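Local coordinates for thylakoid lumenal 15 kDa protein 1, chloroplastic (Arabidopsis thaliana, PDB 3N90) that is of unknown function but folds as a right-handed quadrilateral beta helix of pentapeptide repeats in the chloroplast thylakoid lumen, at residues 53-64 with 72-83. The protein carries 2 engineered substitutions. Numbering follows the deposited sequence.
Sequences FFDADLTGADLS and DFSLANVTKVNL
F53 and F73 both set CG anti to the carbonyl carbon (chi1 -67° and -69°), which sends the two rings inward side by side. Their planes are 12° apart, but the rings are slid apart and barely overlap; F53 CD2 comes 3.6 Å from F73 CE1. The F53 ring also meets the ring of F33, nearly parallel, so F33, F53 and F73 follow one another from coil to coil. L58 crosses F73 at about a right angle and puts CD1 at the ring edge, 3.7 Å from F73 CE1. V81 CG2 meets L58 O at 3.1 Å, and L63 CB packs on L83 CD2 at 3.6 Å. Outside the core, F54 CZ rests on L75 CD1 at 3.6 Å. Seven backbone bonds cross between the coils; among them N77 N gives to A56 O, and L58 N to N77 O at 2.7 Å. D57 holds its CG anti to the backbone N. Its OD1 accepts T59 N, closing an Asx turn, and also T59 OG1 through its syn lone pair. D57 OD2 forms a salt bridge with R39 NE. The chemistry is that of stacked pentapeptide-repeat coils: an apolar interior, backbone polar groups paired partly between coils and partly within turns, and D57, D62 and D72 each closing an Asx turn through OD1.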
loop_
_atom_site.group_PDB
_atom_site.type_symbol
_atom_site.label_atom_id
_atom_site.label_comp_id
_atom_site.label_asym_id
_atom_site.label_seq_id
_atom_site.Cartn_x
_atom_site.Cartn_y
_atom_site.Cartn_z
ATOM N N PHE A 53 6.840 3.996 -2.106
ATOM C CA PHE A 53 7.216 3.290 -0.821
ATOM C C PHE A 53 8.400 2.351 -1.098
ATOM O O PHE A 53 8.579 1.339 -0.414
ATOM C CB PHE A 53 6.024 2.521 -0.253
ATOM C CG PHE A 53 4.905 3.436 0.214
ATOM C CD1 PHE A 53 5.005 4.106 1.431
ATOM C CD2 PHE A 53 3.779 3.650 -0.587
ATOM C CE1 PHE A 53 3.967 4.956 1.850
ATOM C CE2 PHE A 53 2.761 4.494 -0.182
ATOM C CZ PHE A 53 2.851 5.139 1.047
ATOM N N PHE A 54 9.236 2.739 -2.056
ATOM C CA PHE A 54 10.356 1.918 -2.486
ATOM C C PHE A 54 11.285 1.590 -1.292
ATOM O O PHE A 54 11.877 2.494 -0.712
ATOM C CB PHE A 54 11.177 2.636 -3.560
ATOM C CG PHE A 54 12.271 1.789 -4.138
ATOM C CD1 PHE A 54 12.040 1.073 -5.331
ATOM C CD2 PHE A 54 13.510 1.672 -3.512
ATOM C CE1 PHE A 54 13.031 0.266 -5.896
ATOM C CE2 PHE A 54 14.526 0.857 -4.087
ATOM C CZ PHE A 54 14.263 0.152 -5.284
ATOM N N ASP A 55 11.380 0.313 -0.929
ATOM C CA ASP A 55 12.210 -0.114 0.217
ATOM C C ASP A 55 11.825 0.569 1.538
ATOM O O ASP A 55 12.680 0.669 2.441
ATOM C CB ASP A 55 13.699 0.139 -0.037
ATOM C CG ASP A 55 14.578 -1.056 0.374
ATOM O OD1 ASP A 55 14.120 -1.928 1.138
ATOM O OD2 ASP A 55 15.694 -1.150 -0.171
ATOM N N ALA A 56 10.586 1.046 1.647
ATOM C CA ALA A 56 10.042 1.507 2.937
ATOM C C ALA A 56 9.688 0.346 3.856
ATOM O O ALA A 56 9.482 -0.783 3.414
ATOM C CB ALA A 56 8.833 2.478 2.760
ATOM N N ASP A 57 9.615 0.630 5.146
ATOM C CA ASP A 57 9.130 -0.356 6.107
ATOM C C ASP A 57 7.758 0.052 6.575
ATOM O O ASP A 57 7.585 1.043 7.292
ATOM C CB ASP A 57 10.095 -0.475 7.298
ATOM C CG ASP A 57 9.648 -1.520 8.323
ATOM O OD1 ASP A 57 8.617 -2.190 8.121
ATOM O OD2 ASP A 57 10.375 -1.686 9.338
ATOM N N LEU A 58 6.758 -0.700 6.120
ATOM C CA LEU A 58 5.365 -0.350 6.401
ATOM C C LEU A 58 4.744 -1.216 7.496
ATOM O O LEU A 58 3.515 -1.221 7.675
ATOM C CB LEU A 58 4.525 -0.412 5.094
ATOM C CG LEU A 58 4.690 0.851 4.225
ATOM C CD1 LEU A 58 4.428 0.583 2.735
ATOM C CD2 LEU A 58 3.757 1.993 4.749
ATOM N N THR A 59 5.580 -1.955 8.218
ATOM C CA THR A 59 5.072 -2.984 9.107
ATOM C C THR A 59 3.954 -2.448 10.013
ATOM O O THR A 59 4.143 -1.429 10.696
ATOM C CB THR A 59 6.218 -3.552 9.984
ATOM O OG1 THR A 59 7.165 -4.209 9.140
ATOM C CG2 THR A 59 5.627 -4.558 10.992
ATOM N N GLY A 60 2.784 -3.087 9.984
ATOM C CA GLY A 60 1.663 -2.652 10.848
ATOM C C GLY A 60 0.926 -1.369 10.495
ATOM O O GLY A 60 0.069 -0.889 11.274
ATOM N N ALA A 61 1.264 -0.800 9.332
ATOM C CA ALA A 61 0.641 0.444 8.897
ATOM C C ALA A 61 -0.824 0.202 8.535
ATOM O O ALA A 61 -1.194 -0.920 8.164
ATOM C CB ALA A 61 1.388 1.032 7.719
ATOM N N ASP A 62 -1.632 1.250 8.629
ATOM C CA ASP A 62 -3.012 1.243 8.117
ATOM C C ASP A 62 -3.107 1.927 6.749
ATOM O O ASP A 62 -3.026 3.152 6.640
ATOM C CB ASP A 62 -3.950 1.900 9.129
ATOM C CG ASP A 62 -5.432 1.623 8.829
ATOM O OD1 ASP A 62 -5.732 1.041 7.759
ATOM O OD2 ASP A 62 -6.286 2.029 9.660
ATOM N N LEU A 63 -3.211 1.133 5.691
ATOM C CA LEU A 63 -3.472 1.695 4.368
ATOM C C LEU A 63 -4.941 1.432 3.891
ATOM O O LEU A 63 -5.253 1.483 2.687
ATOM C CB LEU A 63 -2.440 1.172 3.380
ATOM C CG LEU A 63 -1.064 1.869 3.338
ATOM C CD1 LEU A 63 -0.232 0.981 2.445
ATOM C CD2 LEU A 63 -1.133 3.224 2.671
ATOM N N SER A 64 -5.813 1.112 4.838
ATOM C CA SER A 64 -7.211 0.782 4.491
ATOM C C SER A 64 -7.868 1.956 3.765
ATOM O O SER A 64 -7.595 3.113 4.089
ATOM C CB SER A 64 -8.018 0.311 5.708
ATOM O OG SER A 64 -8.183 1.323 6.670
ATOM N N ASP A 72 4.504 2.669 -5.807
ATOM C CA ASP A 72 5.590 1.695 -5.909
ATOM C C ASP A 72 5.876 1.085 -4.541
ATOM O O ASP A 72 6.328 1.797 -3.634
ATOM C CB ASP A 72 6.840 2.337 -6.449
ATOM C CG ASP A 72 7.959 1.317 -6.728
ATOM O OD1 ASP A 72 7.681 0.096 -6.750
ATOM O OD2 ASP A 72 9.102 1.733 -6.934
ATOM N N PHE A 73 5.610 -0.216 -4.398
ATOM C CA PHE A 73 5.922 -0.900 -3.161
ATOM C C PHE A 73 7.127 -1.840 -3.356
ATOM O O PHE A 73 7.358 -2.728 -2.541
ATOM C CB PHE A 73 4.730 -1.719 -2.664
ATOM C CG PHE A 73 3.592 -0.888 -2.184
ATOM C CD1 PHE A 73 3.536 -0.455 -0.857
ATOM C CD2 PHE A 73 2.564 -0.550 -3.046
ATOM C CE1 PHE A 73 2.461 0.321 -0.409
ATOM C CE2 PHE A 73 1.512 0.216 -2.606
ATOM C CZ PHE A 73 1.460 0.645 -1.284
ATOM N N SER A 74 7.879 -1.651 -4.428
ATOM C CA SER A 74 9.010 -2.557 -4.680
ATOM C C SER A 74 9.933 -2.562 -3.470
ATOM O O SER A 74 10.244 -1.506 -2.949
ATOM C CB SER A 74 9.761 -2.137 -5.929
ATOM O OG SER A 74 8.863 -2.191 -7.034
ATOM N N LEU A 75 10.336 -3.763 -3.052
ATOM C CA LEU A 75 11.303 -3.975 -1.934
ATOM C C LEU A 75 10.764 -3.575 -0.566
ATOM O O LEU A 75 11.497 -3.660 0.433
ATOM C CB LEU A 75 12.635 -3.231 -2.153
ATOM C CG LEU A 75 13.348 -3.357 -3.509
ATOM C CD1 LEU A 75 14.772 -2.881 -3.445
ATOM C CD2 LEU A 75 13.288 -4.782 -3.947
ATOM N N ALA A 76 9.519 -3.110 -0.509
ATOM C CA ALA A 76 8.944 -2.675 0.761
ATOM C C ALA A 76 8.619 -3.855 1.672
ATOM O O ALA A 76 8.287 -4.975 1.210
ATOM C CB ALA A 76 7.653 -1.806 0.530
ATOM N N ASN A 77 8.705 -3.575 2.963
ATOM C CA ASN A 77 8.200 -4.472 3.999
ATOM C C ASN A 77 6.740 -4.084 4.272
ATOM O O ASN A 77 6.463 -3.080 4.921
ATOM C CB ASN A 77 9.090 -4.343 5.247
ATOM C CG ASN A 77 8.702 -5.296 6.335
ATOM O OD1 ASN A 77 7.647 -5.926 6.261
ATOM N ND2 ASN A 77 9.559 -5.430 7.353
ATOM N N VAL A 78 5.823 -4.871 3.742
ATOM C CA VAL A 78 4.400 -4.612 3.877
ATOM C C VAL A 78 3.778 -5.703 4.742
ATOM O O VAL A 78 2.720 -6.252 4.422
ATOM C CB VAL A 78 3.741 -4.466 2.463
ATOM C CG1 VAL A 78 2.402 -3.720 2.577
ATOM C CG2 VAL A 78 4.658 -3.646 1.567
ATOM N N THR A 79 4.459 -6.038 5.833
ATOM C CA THR A 79 3.976 -7.103 6.712
ATOM C C THR A 79 2.944 -6.556 7.685
ATOM O O THR A 79 3.102 -5.466 8.225
ATOM C CB THR A 79 5.140 -7.802 7.504
ATOM O OG1 THR A 79 5.734 -6.857 8.373
ATOM C CG2 THR A 79 6.214 -8.334 6.591
ATOM N N LYS A 80 1.873 -7.317 7.919
ATOM C CA LYS A 80 0.857 -6.933 8.922
ATOM C C LYS A 80 0.210 -5.554 8.686
ATOM O O LYS A 80 -0.184 -4.853 9.621
ATOM C CB LYS A 80 1.434 -7.045 10.337
ATOM C CG LYS A 80 1.807 -8.458 10.756
ATOM C CD LYS A 80 2.308 -8.483 12.223
ATOM C CE LYS A 80 3.010 -9.802 12.542
ATOM N NZ LYS A 80 2.000 -10.891 12.788
ATOM N N VAL A 81 0.071 -5.215 7.415
ATOM C CA VAL A 81 -0.472 -3.939 6.997
ATOM C C VAL A 81 -1.936 -4.161 6.694
ATOM O O VAL A 81 -2.297 -5.185 6.133
ATOM C CB VAL A 81 0.231 -3.451 5.702
ATOM C CG1 VAL A 81 -0.504 -2.264 5.069
ATOM C CG2 VAL A 81 1.713 -3.088 5.978
ATOM N N ASN A 82 -2.770 -3.191 7.054
ATOM C CA ASN A 82 -4.166 -3.256 6.701
ATOM C C ASN A 82 -4.368 -2.636 5.327
ATOM O O ASN A 82 -4.134 -1.431 5.129
ATOM C CB ASN A 82 -5.005 -2.567 7.766
ATOM C CG ASN A 82 -6.487 -2.842 7.606
ATOM O OD1 ASN A 82 -6.929 -3.383 6.592
ATOM N ND2 ASN A 82 -7.264 -2.463 8.617
ATOM N N LEU A 83 -4.727 -3.481 4.360
ATOM C CA LEU A 83 -5.020 -3.012 3.016
ATOM C C LEU A 83 -6.506 -3.190 2.603
ATOM O O LEU A 83 -6.826 -3.175 1.413
ATOM C CB LEU A 83 -4.100 -3.648 1.968
ATOM C CG LEU A 83 -2.618 -3.190 1.893
ATOM C CD1 LEU A 83 -1.866 -4.226 1.041
ATOM C CD2 LEU A 83 -2.475 -1.828 1.319
#